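Local coordinates for protein rhamnosidase B (Bacillus sp., PDB 2OKX) that probably hydrolyses terminal alpha-L-rhamnose residues from glycosides, as an inverting alpha-L-rhamnosidase of glycoside hydrolase family 78, at residues Arg527-Phe539 against Trp550-Glu562. Residues are numbered along the deposited sequence; the frame is centred on the assembly and turned at random. Where two conformers were deposited one is given.
Sequences RQSTYPVAEQGSF and WEISRHTTRLCME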
ATOM      1  N   ARG A 527       0.990 -13.279  11.494  1.00 17.16           N
ATOM      2  CA  ARG A 527      -0.044 -14.081  10.869  1.00 18.64           C
ATOM      3  C   ARG A 527      -0.123 -13.473   9.480  1.00 18.87           C
ATOM      4  O   ARG A 527      -0.766 -12.439   9.272  1.00 19.58           O
ATOM      5  CB  ARG A 527      -1.378 -13.957  11.621  1.00 19.07           C
ATOM      6  CG  ARG A 527      -1.327 -14.541  13.038  1.00 20.55           C
ATOM      7  CD  ARG A 527      -2.676 -14.469  13.756  1.00 19.34           C
ATOM      8  NE  ARG A 527      -3.665 -15.349  13.140  1.00 19.97           N
ATOM      9  CZ  ARG A 527      -3.720 -16.666  13.317  1.00 19.81           C
ATOM     10  NH1 ARG A 527      -2.845 -17.279  14.107  1.00 19.25           N
ATOM     11  NH2 ARG A 527      -4.642 -17.375  12.684  1.00 21.21           N
ATOM     12  N   GLN A 528       0.581 -14.088   8.537  1.00 19.94           N
ATOM     13  CA  GLN A 528       0.596 -13.591   7.166  1.00 17.66           C
ATOM     14  C   GLN A 528      -0.787 -13.719   6.562  1.00 17.56           C
ATOM     15  O   GLN A 528      -1.486 -14.704   6.800  1.00 17.68           O
ATOM     16  CB  GLN A 528       1.618 -14.362   6.321  1.00 17.52           C
ATOM     17  CG  GLN A 528       1.675 -13.908   4.867  1.00 18.93           C
ATOM     18  CD  GLN A 528       2.931 -14.383   4.167  1.00 20.62           C
ATOM     19  OE1 GLN A 528       4.033 -13.930   4.470  1.00 19.91           O
ATOM     20  NE2 GLN A 528       2.773 -15.312   3.235  1.00 21.25           N
ATOM     21  N   SER A 529      -1.177 -12.721   5.779  1.00 17.53           N
ATOM     22  CA  SER A 529      -2.495 -12.711   5.158  1.00 18.14           C
ATOM     23  C   SER A 529      -2.458 -12.177   3.733  1.00 17.40           C
ATOM     24  O   SER A 529      -2.055 -11.040   3.505  1.00 17.90           O
ATOM     25  CB  SER A 529      -3.451 -11.852   5.993  1.00 19.10           C
ATOM     26  OG  SER A 529      -4.704 -11.706   5.342  1.00 19.38           O
ATOM     27  N   THR A 530      -2.879 -13.001   2.776  1.00 16.95           N
ATOM     28  CA  THR A 530      -2.913 -12.591   1.378  1.00 16.72           C
ATOM     29  C   THR A 530      -4.120 -13.212   0.697  1.00 16.07           C
ATOM     30  O   THR A 530      -4.850 -14.002   1.292  1.00 16.38           O
ATOM     31  CB  THR A 530      -1.668 -13.076   0.594  1.00 17.79           C
ATOM     32  OG1 THR A 530      -1.763 -14.493   0.385  1.00 16.49           O
ATOM     33  CG2 THR A 530      -0.384 -12.776   1.366  1.00 16.85           C
ATOM     34  N   TYR A 531      -4.325 -12.849  -0.563  1.00 17.65           N
ATOM     35  CA  TYR A 531      -5.406 -13.422  -1.339  1.00 17.40           C
ATOM     36  C   TYR A 531      -5.051 -14.907  -1.372  1.00 18.17           C
ATOM     37  O   TYR A 531      -3.873 -15.259  -1.342  1.00 17.43           O
ATOM     38  CB  TYR A 531      -5.403 -12.830  -2.752  1.00 17.73           C
ATOM     39  CG  TYR A 531      -6.568 -13.275  -3.604  1.00 19.71           C
ATOM     40  CD1 TYR A 531      -6.488 -14.426  -4.392  1.00 18.79           C
ATOM     41  CD2 TYR A 531      -7.769 -12.561  -3.596  1.00 19.00           C
ATOM     42  CE1 TYR A 531      -7.573 -14.853  -5.151  1.00 20.39           C
ATOM     43  CE2 TYR A 531      -8.863 -12.981  -4.344  1.00 20.08           C
ATOM     44  CZ  TYR A 531      -8.759 -14.125  -5.120  1.00 21.39           C
ATOM     45  OH  TYR A 531      -9.838 -14.532  -5.871  1.00 22.01           O
ATOM     46  N   PRO A 532      -6.056 -15.799  -1.411  1.00 16.36           N
ATOM     47  CA  PRO A 532      -5.765 -17.235  -1.439  1.00 18.54           C
ATOM     48  C   PRO A 532      -5.084 -17.692  -2.726  1.00 20.76           C
ATOM     49  O   PRO A 532      -5.738 -17.912  -3.742  1.00 22.01           O
ATOM     50  CB  PRO A 532      -7.141 -17.871  -1.244  1.00 18.25           C
ATOM     51  CG  PRO A 532      -8.056 -16.884  -1.906  1.00 16.03           C
ATOM     52  CD  PRO A 532      -7.511 -15.556  -1.425  1.00 16.38           C
ATOM     53  N   VAL A 533      -3.762 -17.829  -2.676  1.00 20.56           N
ATOM     54  CA  VAL A 533      -2.999 -18.271  -3.835  1.00 20.74           C
ATOM     55  C   VAL A 533      -2.185 -19.513  -3.504  1.00 20.87           C
ATOM     56  O   VAL A 533      -1.639 -19.638  -2.405  1.00 22.27           O
ATOM     57  CB  VAL A 533      -2.013 -17.179  -4.329  1.00 20.92           C
ATOM     58  CG1 VAL A 533      -2.777 -15.985  -4.869  1.00 21.01           C
ATOM     59  CG2 VAL A 533      -1.091 -16.755  -3.185  1.00 20.61           C
ATOM     60  N   ALA A 534      -2.121 -20.437  -4.455  1.00 19.25           N
ATOM     61  CA  ALA A 534      -1.339 -21.652  -4.294  1.00 19.50           C
ATOM     62  C   ALA A 534      -0.240 -21.549  -5.350  1.00 17.90           C
ATOM     63  O   ALA A 534      -0.424 -20.899  -6.376  1.00 15.64           O
ATOM     64  CB  ALA A 534      -2.203 -22.890  -4.529  1.00 20.01           C
ATOM     65  N   GLU A 535       0.902 -22.176  -5.099  1.00 17.19           N
ATOM     66  CA  GLU A 535       2.011 -22.100  -6.038  1.00 15.95           C
ATOM     67  C   GLU A 535       1.809 -23.017  -7.234  1.00 16.76           C
ATOM     68  O   GLU A 535       2.622 -23.902  -7.506  1.00 16.62           O
ATOM     69  CB  GLU A 535       3.318 -22.400  -5.293  1.00 17.03           C
ATOM     70  CG  GLU A 535       3.606 -21.321  -4.241  1.00 15.16           C
ATOM     71  CD  GLU A 535       4.944 -21.470  -3.523  1.00 17.93           C
ATOM     72  OE1 GLU A 535       5.323 -20.520  -2.815  1.00 20.14           O
ATOM     73  OE2 GLU A 535       5.607 -22.518  -3.645  1.00 16.87           O
ATOM     74  N   GLN A 536       0.721 -22.769  -7.964  1.00 16.56           N
ATOM     75  CA  GLN A 536       0.356 -23.572  -9.125  1.00 18.03           C
ATOM     76  C   GLN A 536       1.187 -23.308 -10.365  1.00 17.52           C
ATOM     77  O   GLN A 536       1.199 -24.117 -11.291  1.00 19.35           O
ATOM     78  CB  GLN A 536      -1.132 -23.384  -9.439  1.00 15.92           C
ATOM     79  CG  GLN A 536      -2.030 -23.838  -8.293  1.00 16.62           C
ATOM     80  CD  GLN A 536      -1.759 -25.276  -7.879  1.00 19.42           C
ATOM     81  OE1 GLN A 536      -1.881 -26.206  -8.689  1.00 21.86           O
ATOM     82  NE2 GLN A 536      -1.386 -25.468  -6.619  1.00 12.70           N
ATOM     83  N   GLY A 537       1.869 -22.170 -10.396  1.00 15.73           N
ATOM     84  CA  GLY A 537       2.712 -21.867 -11.537  1.00 15.72           C
ATOM     85  C   GLY A 537       4.157 -22.057 -11.121  1.00 17.06           C
ATOM     86  O   GLY A 537       4.461 -22.051  -9.927  1.00 16.08           O
ATOM     87  N   SER A 538       5.054 -22.237 -12.083  1.00 17.33           N
ATOM     88  CA  SER A 538       6.459 -22.405 -11.739  1.00 17.70           C
ATOM     89  C   SER A 538       7.401 -22.156 -12.903  1.00 17.12           C
ATOM     90  O   SER A 538       6.993 -22.127 -14.070  1.00 13.55           O
ATOM     91  CB  SER A 538       6.718 -23.812 -11.175  1.00 20.10           C
ATOM     92  OG  SER A 538       6.479 -24.821 -12.140  1.00 22.31           O
ATOM     93  N   PHE A 539       8.670 -21.962 -12.557  1.00 16.01           N
ATOM     94  CA  PHE A 539       9.722 -21.753 -13.535  1.00 16.81           C
ATOM     95  C   PHE A 539      11.083 -21.994 -12.901  1.00 17.72           C
ATOM     96  O   PHE A 539      11.362 -21.493 -11.814  1.00 17.70           O
ATOM     97  CB  PHE A 539       9.702 -20.330 -14.093  1.00 17.16           C
ATOM     98  CG  PHE A 539      10.850 -20.041 -15.028  1.00 16.79           C
ATOM     99  CD1 PHE A 539      10.744 -20.314 -16.389  1.00 15.24           C
ATOM    100  CD2 PHE A 539      12.068 -19.570 -14.530  1.00 15.91           C
ATOM    101  CE1 PHE A 539      11.835 -20.125 -17.240  1.00 17.70           C
ATOM    102  CE2 PHE A 539      13.161 -19.382 -15.369  1.00 14.81           C
ATOM    103  CZ  PHE A 539      13.048 -19.660 -16.727  1.00 16.47           C
ATOM    104  N   TRP A 550      12.963 -15.037 -10.351  1.00 11.67           N
ATOM    105  CA  TRP A 550      11.591 -15.526 -10.494  1.00 13.22           C
ATOM    106  C   TRP A 550      10.991 -15.710  -9.098  1.00 13.85           C
ATOM    107  O   TRP A 550       9.837 -15.363  -8.844  1.00 14.52           O
ATOM    108  CB  TRP A 550      11.569 -16.874 -11.234  1.00 12.21           C
ATOM    109  CG  TRP A 550      10.181 -17.287 -11.666  1.00 12.36           C
ATOM    110  CD1 TRP A 550       9.552 -16.967 -12.846  1.00 12.95           C
ATOM    111  CD2 TRP A 550       9.234 -18.045 -10.903  1.00 14.38           C
ATOM    112  NE1 TRP A 550       8.274 -17.483 -12.859  1.00 14.44           N
ATOM    113  CE2 TRP A 550       8.054 -18.148 -11.679  1.00 13.71           C
ATOM    114  CE3 TRP A 550       9.266 -18.643  -9.635  1.00 15.65           C
ATOM    115  CZ2 TRP A 550       6.920 -18.829 -11.228  1.00 14.52           C
ATOM    116  CZ3 TRP A 550       8.134 -19.319  -9.186  1.00 17.56           C
ATOM    117  CH2 TRP A 550       6.980 -19.406  -9.981  1.00 15.25           C
ATOM    118  N   GLU A 551      11.794 -16.267  -8.198  1.00 13.76           N
ATOM    119  CA  GLU A 551      11.380 -16.514  -6.825  1.00 17.04           C
ATOM    120  C   GLU A 551      10.948 -15.219  -6.122  1.00 14.96           C
ATOM    121  O   GLU A 551       9.883 -15.168  -5.519  1.00 15.50           O
ATOM    122  CB  GLU A 551      12.538 -17.176  -6.066  1.00 19.53           C
ATOM    123  CG  GLU A 551      12.184 -17.748  -4.711  1.00 30.87           C
ATOM    124  CD  GLU A 551      11.186 -18.891  -4.795  1.00 35.49           C
ATOM    125  OE1 GLU A 551      11.307 -19.735  -5.709  1.00 36.96           O
ATOM    126  OE2 GLU A 551      10.286 -18.948  -3.934  1.00 40.48           O
ATOM    127  N   ILE A 552      11.754 -14.164  -6.200  1.00 14.83           N
ATOM    128  CA  ILE A 552      11.352 -12.930  -5.532  1.00 16.17           C
ATOM    129  C   ILE A 552      10.186 -12.257  -6.250  1.00 15.21           C
ATOM    130  O   ILE A 552       9.386 -11.562  -5.623  1.00 16.29           O
ATOM    131  CB  ILE A 552      12.530 -11.926  -5.365  1.00 15.62           C
ATOM    132  CG1 ILE A 552      13.038 -11.438  -6.718  1.00 15.88           C
ATOM    133  CG2 ILE A 552      13.649 -12.583  -4.574  1.00 16.42           C
ATOM    134  CD1 ILE A 552      14.072 -10.316  -6.594  1.00 18.43           C
ATOM    135  N   SER A 553      10.075 -12.471  -7.559  1.00 13.31           N
ATOM    136  CA  SER A 553       8.969 -11.888  -8.313  1.00 13.82           C
ATOM    137  C   SER A 553       7.659 -12.534  -7.864  1.00 13.33           C
ATOM    138  O   SER A 553       6.634 -11.866  -7.728  1.00 16.26           O
ATOM    139  CB  SER A 553       9.160 -12.107  -9.821  1.00 15.56           C
ATOM    140  OG  SER A 553      10.258 -11.354 -10.321  1.00 15.78           O
ATOM    141  N   ARG A 554       7.697 -13.843  -7.638  1.00 13.52           N
ATOM    142  CA  ARG A 554       6.515 -14.576  -7.197  1.00 14.05           C
ATOM    143  C   ARG A 554       6.131 -14.116  -5.784  1.00 14.78           C
ATOM    144  O   ARG A 554       4.957 -13.880  -5.492  1.00 14.49           O
ATOM    145  CB  ARG A 554       6.816 -16.081  -7.194  1.00 14.89           C
ATOM    146  CG  ARG A 554       5.602 -17.005  -7.101  1.00 20.57           C
ATOM    147  CD  ARG A 554       5.525 -17.750  -5.771  1.00 21.78           C
ATOM    148  NE  ARG A 554       6.747 -18.483  -5.418  1.00 21.63           N
ATOM    149  CZ  ARG A 554       7.033 -19.738  -5.761  1.00 20.29           C
ATOM    150  NH1 ARG A 554       8.180 -20.278  -5.365  1.00 21.21           N
ATOM    151  NH2 ARG A 554       6.190 -20.464  -6.484  1.00 21.18           N
ATOM    152  N   HIS A 555       7.120 -13.994  -4.907  1.00 14.19           N
ATOM    153  CA  HIS A 555       6.839 -13.575  -3.537  1.00 15.49           C
ATOM    154  C   HIS A 555       6.274 -12.154  -3.486  1.00 16.02           C
ATOM    155  O   HIS A 555       5.348 -11.872  -2.727  1.00 15.99           O
ATOM    156  CB  HIS A 555       8.101 -13.665  -2.676  1.00 14.72           C
ATOM    157  CG  HIS A 555       7.833 -13.507  -1.214  1.00 20.09           C
ATOM    158  ND1 HIS A 555       6.929 -14.298  -0.538  1.00 20.63           N
ATOM    159  CD2 HIS A 555       8.328 -12.638  -0.302  1.00 20.22           C
ATOM    160  CE1 HIS A 555       6.878 -13.922   0.728  1.00 20.84           C
ATOM    161  NE2 HIS A 555       7.718 -12.917   0.897  1.00 17.84           N
ATOM    162  N   THR A 556       6.827 -11.262  -4.301  1.00 16.58           N
ATOM    163  CA  THR A 556       6.363  -9.878  -4.337  1.00 16.41           C
ATOM    164  C   THR A 556       4.884  -9.828  -4.734  1.00 17.93           C
ATOM    165  O   THR A 556       4.088  -9.096  -4.147  1.00 15.29           O
ATOM    166  CB  THR A 556       7.154  -9.049  -5.365  1.00 16.68           C
ATOM    167  OG1 THR A 556       8.553  -9.132  -5.071  1.00 15.44           O
ATOM    168  CG2 THR A 556       6.712  -7.582  -5.324  1.00 17.27           C
ATOM    169  N   THR A 557       4.533 -10.615  -5.743  1.00 15.50           N
ATOM    170  CA  THR A 557       3.163 -10.662  -6.241  1.00 15.95           C
ATOM    171  C   THR A 557       2.214 -11.164  -5.163  1.00 15.22           C
ATOM    172  O   THR A 557       1.137 -10.610  -4.972  1.00 16.94           O
ATOM    173  CB  THR A 557       3.084 -11.563  -7.485  1.00 16.05           C
ATOM    174  OG1 THR A 557       4.004 -11.071  -8.467  1.00 15.64           O
ATOM    175  CG2 THR A 557       1.666 -11.559  -8.074  1.00 14.03           C
ATOM    176  N   ARG A 558       2.625 -12.209  -4.457  1.00 15.42           N
ATOM    177  CA  ARG A 558       1.825 -12.776  -3.377  1.00 17.14           C
ATOM    178  C   ARG A 558       1.502 -11.709  -2.328  1.00 17.81           C
ATOM    179  O   ARG A 558       0.344 -11.527  -1.952  1.00 19.32           O
ATOM    180  CB  ARG A 558       2.592 -13.940  -2.742  0.53 18.26           C
ATOM    181  CG  ARG A 558       1.899 -14.662  -1.598  0.53 18.40           C
ATOM    182  CD  ARG A 558       2.539 -16.035  -1.421  0.53 18.23           C
ATOM    183  NE  ARG A 558       3.999 -15.958  -1.484  0.53 19.79           N
ATOM    184  CZ  ARG A 558       4.785 -16.954  -1.884  0.53 17.83           C
ATOM    185  NH1 ARG A 558       4.252 -18.109  -2.262  0.53 19.00           N
ATOM    186  NH2 ARG A 558       6.102 -16.793  -1.919  0.53 14.47           N
ATOM    187  N   LEU A 559       2.528 -10.999  -1.866  1.00 16.91           N
ATOM    188  CA  LEU A 559       2.341  -9.982  -0.835  1.00 17.20           C
ATOM    189  C   LEU A 559       1.561  -8.754  -1.291  1.00 18.12           C
ATOM    190  O   LEU A 559       1.059  -7.989  -0.462  1.00 18.34           O
ATOM    191  CB  LEU A 559       3.695  -9.543  -0.271  1.00 17.51           C
ATOM    192  CG  LEU A 559       4.571 -10.611   0.386  1.00 15.93           C
ATOM    193  CD1 LEU A 559       5.772  -9.917   1.009  1.00 15.49           C
ATOM    194  CD2 LEU A 559       3.789 -11.384   1.452  1.00 16.09           C
ATOM    195  N   CYS A 560       1.465  -8.559  -2.600  1.00 16.26           N
ATOM    196  CA  CYS A 560       0.731  -7.427  -3.141  1.00 17.66           C
ATOM    197  C   CYS A 560      -0.656  -7.842  -3.606  1.00 18.07           C
ATOM    198  O   CYS A 560      -1.276  -7.162  -4.422  1.00 17.77           O
ATOM    199  CB  CYS A 560       1.499  -6.788  -4.296  1.00 16.66           C
ATOM    200  SG  CYS A 560       2.982  -5.916  -3.751  1.00 18.79           S
ATOM    201  N   MET A 561      -1.125  -8.975  -3.091  1.00 18.45           N
ATOM    202  CA  MET A 561      -2.455  -9.473  -3.410  1.00 18.56           C
ATOM    203  C   MET A 561      -3.225  -9.618  -2.100  1.00 19.78           C
ATOM    204  O   MET A 561      -3.027 -10.581  -1.355  1.00 19.29           O
ATOM    205  CB  MET A 561      -2.377 -10.824  -4.136  1.00 19.49           C
ATOM    206  CG  MET A 561      -1.924 -10.725  -5.589  1.00 18.61           C
ATOM    207  SD  MET A 561      -1.656 -12.325  -6.405  1.00 20.39           S
ATOM    208  CE  MET A 561      -3.346 -12.829  -6.767  1.00 18.34           C
ATOM    209  N   GLU A 562      -4.070  -8.632  -1.807  1.00 20.30           N
ATOM    210  CA  GLU A 562      -4.900  -8.642  -0.602  1.00 20.03           C
ATOM    211  C   GLU A 562      -6.315  -8.865  -1.128  1.00 21.12           C
ATOM    212  O   GLU A 562      -6.525  -9.739  -1.965  1.00 22.11           O
ATOM    213  CB  GLU A 562      -4.812  -7.289   0.118  1.00 20.25           C
ATOM    214  CG  GLU A 562      -3.394  -6.888   0.528  1.00 20.60           C
ATOM    215  CD  GLU A 562      -3.344  -5.599   1.333  1.00 23.04           C
ATOM    216  OE1 GLU A 562      -2.224  -5.163   1.670  1.00 19.24           O
ATOM    217  OE2 GLU A 562      -4.416  -5.021   1.631  1.00 19.62           O
TER
HETATM  218  O   HOH W   1       1.341 -19.672  -1.938  1.00 31.97           O
HETATM  219  O   HOH W   2       7.430 -19.406  -1.746  1.00 38.02           O
HETATM  220  O   HOH W   3       3.800 -20.314  -7.938  1.00 17.78           O
HETATM  221  O   HOH W   4       6.913 -22.929  -7.945  1.00 29.53           O
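The guanidinium of Arg554 lies between the carboxylate of Glu535 on one face and the indole of Trp550 on the other. Glu535 OE1 sits over its centre, 3.5 Å above the plane, with carboxylate and guanidinium nearly parallel at 5°; no N-H of Arg554 points at the acid, which is held here by charge alone. The hydrogen bonds of Arg554 run instead at its edge, where NH1 meets Glu551 OE2 at 2.9 Å, in the guanidinium plane, and each of two waters bridges NH2 to Gly537 O. The indole in turn carries Phe539 CB over its five-membered ring, a CH-pi contact 3.5 Å from the centroid, while Gly537 O lies at the edge of its six-membered ring. Trp550 CG stands anti to the backbone N (chi1 -168°), which carries the indole off the helix to lie under Ser538 and Phe539.

Glu535 OE1 finds its directed bond at Arg558, whose NH1 comes to 2.7 Å along the anti lone pair. A water also joins this oxygen to Arg558 NH2, and in this one of its two conformers NH2 also donates to His555 ND1. Farther along, Val533 spreads its methyls, CG1 meeting Met561 CE at 3.7 Å and CG2 the aliphatic part of Arg558. Past the helix end, Tyr531 N donates to Met561 O at 2.7 Å, and Glu562 O lies at the edge of the tyrosine ring.

The segment 527-539 thus links a strand of the preceding beta domain to strand 538-541, running along helix 544-559 of the alpha-barrel. One carboxylate can offer its face to a stacked ion pair and its edge to a directed bond, so two arginines share Glu535 without competing. Its negative charge is probably stabilised, and both interactions, Arg558's in this conformer at least, help hold the linker, exposed mainly around Glu535, against the helix.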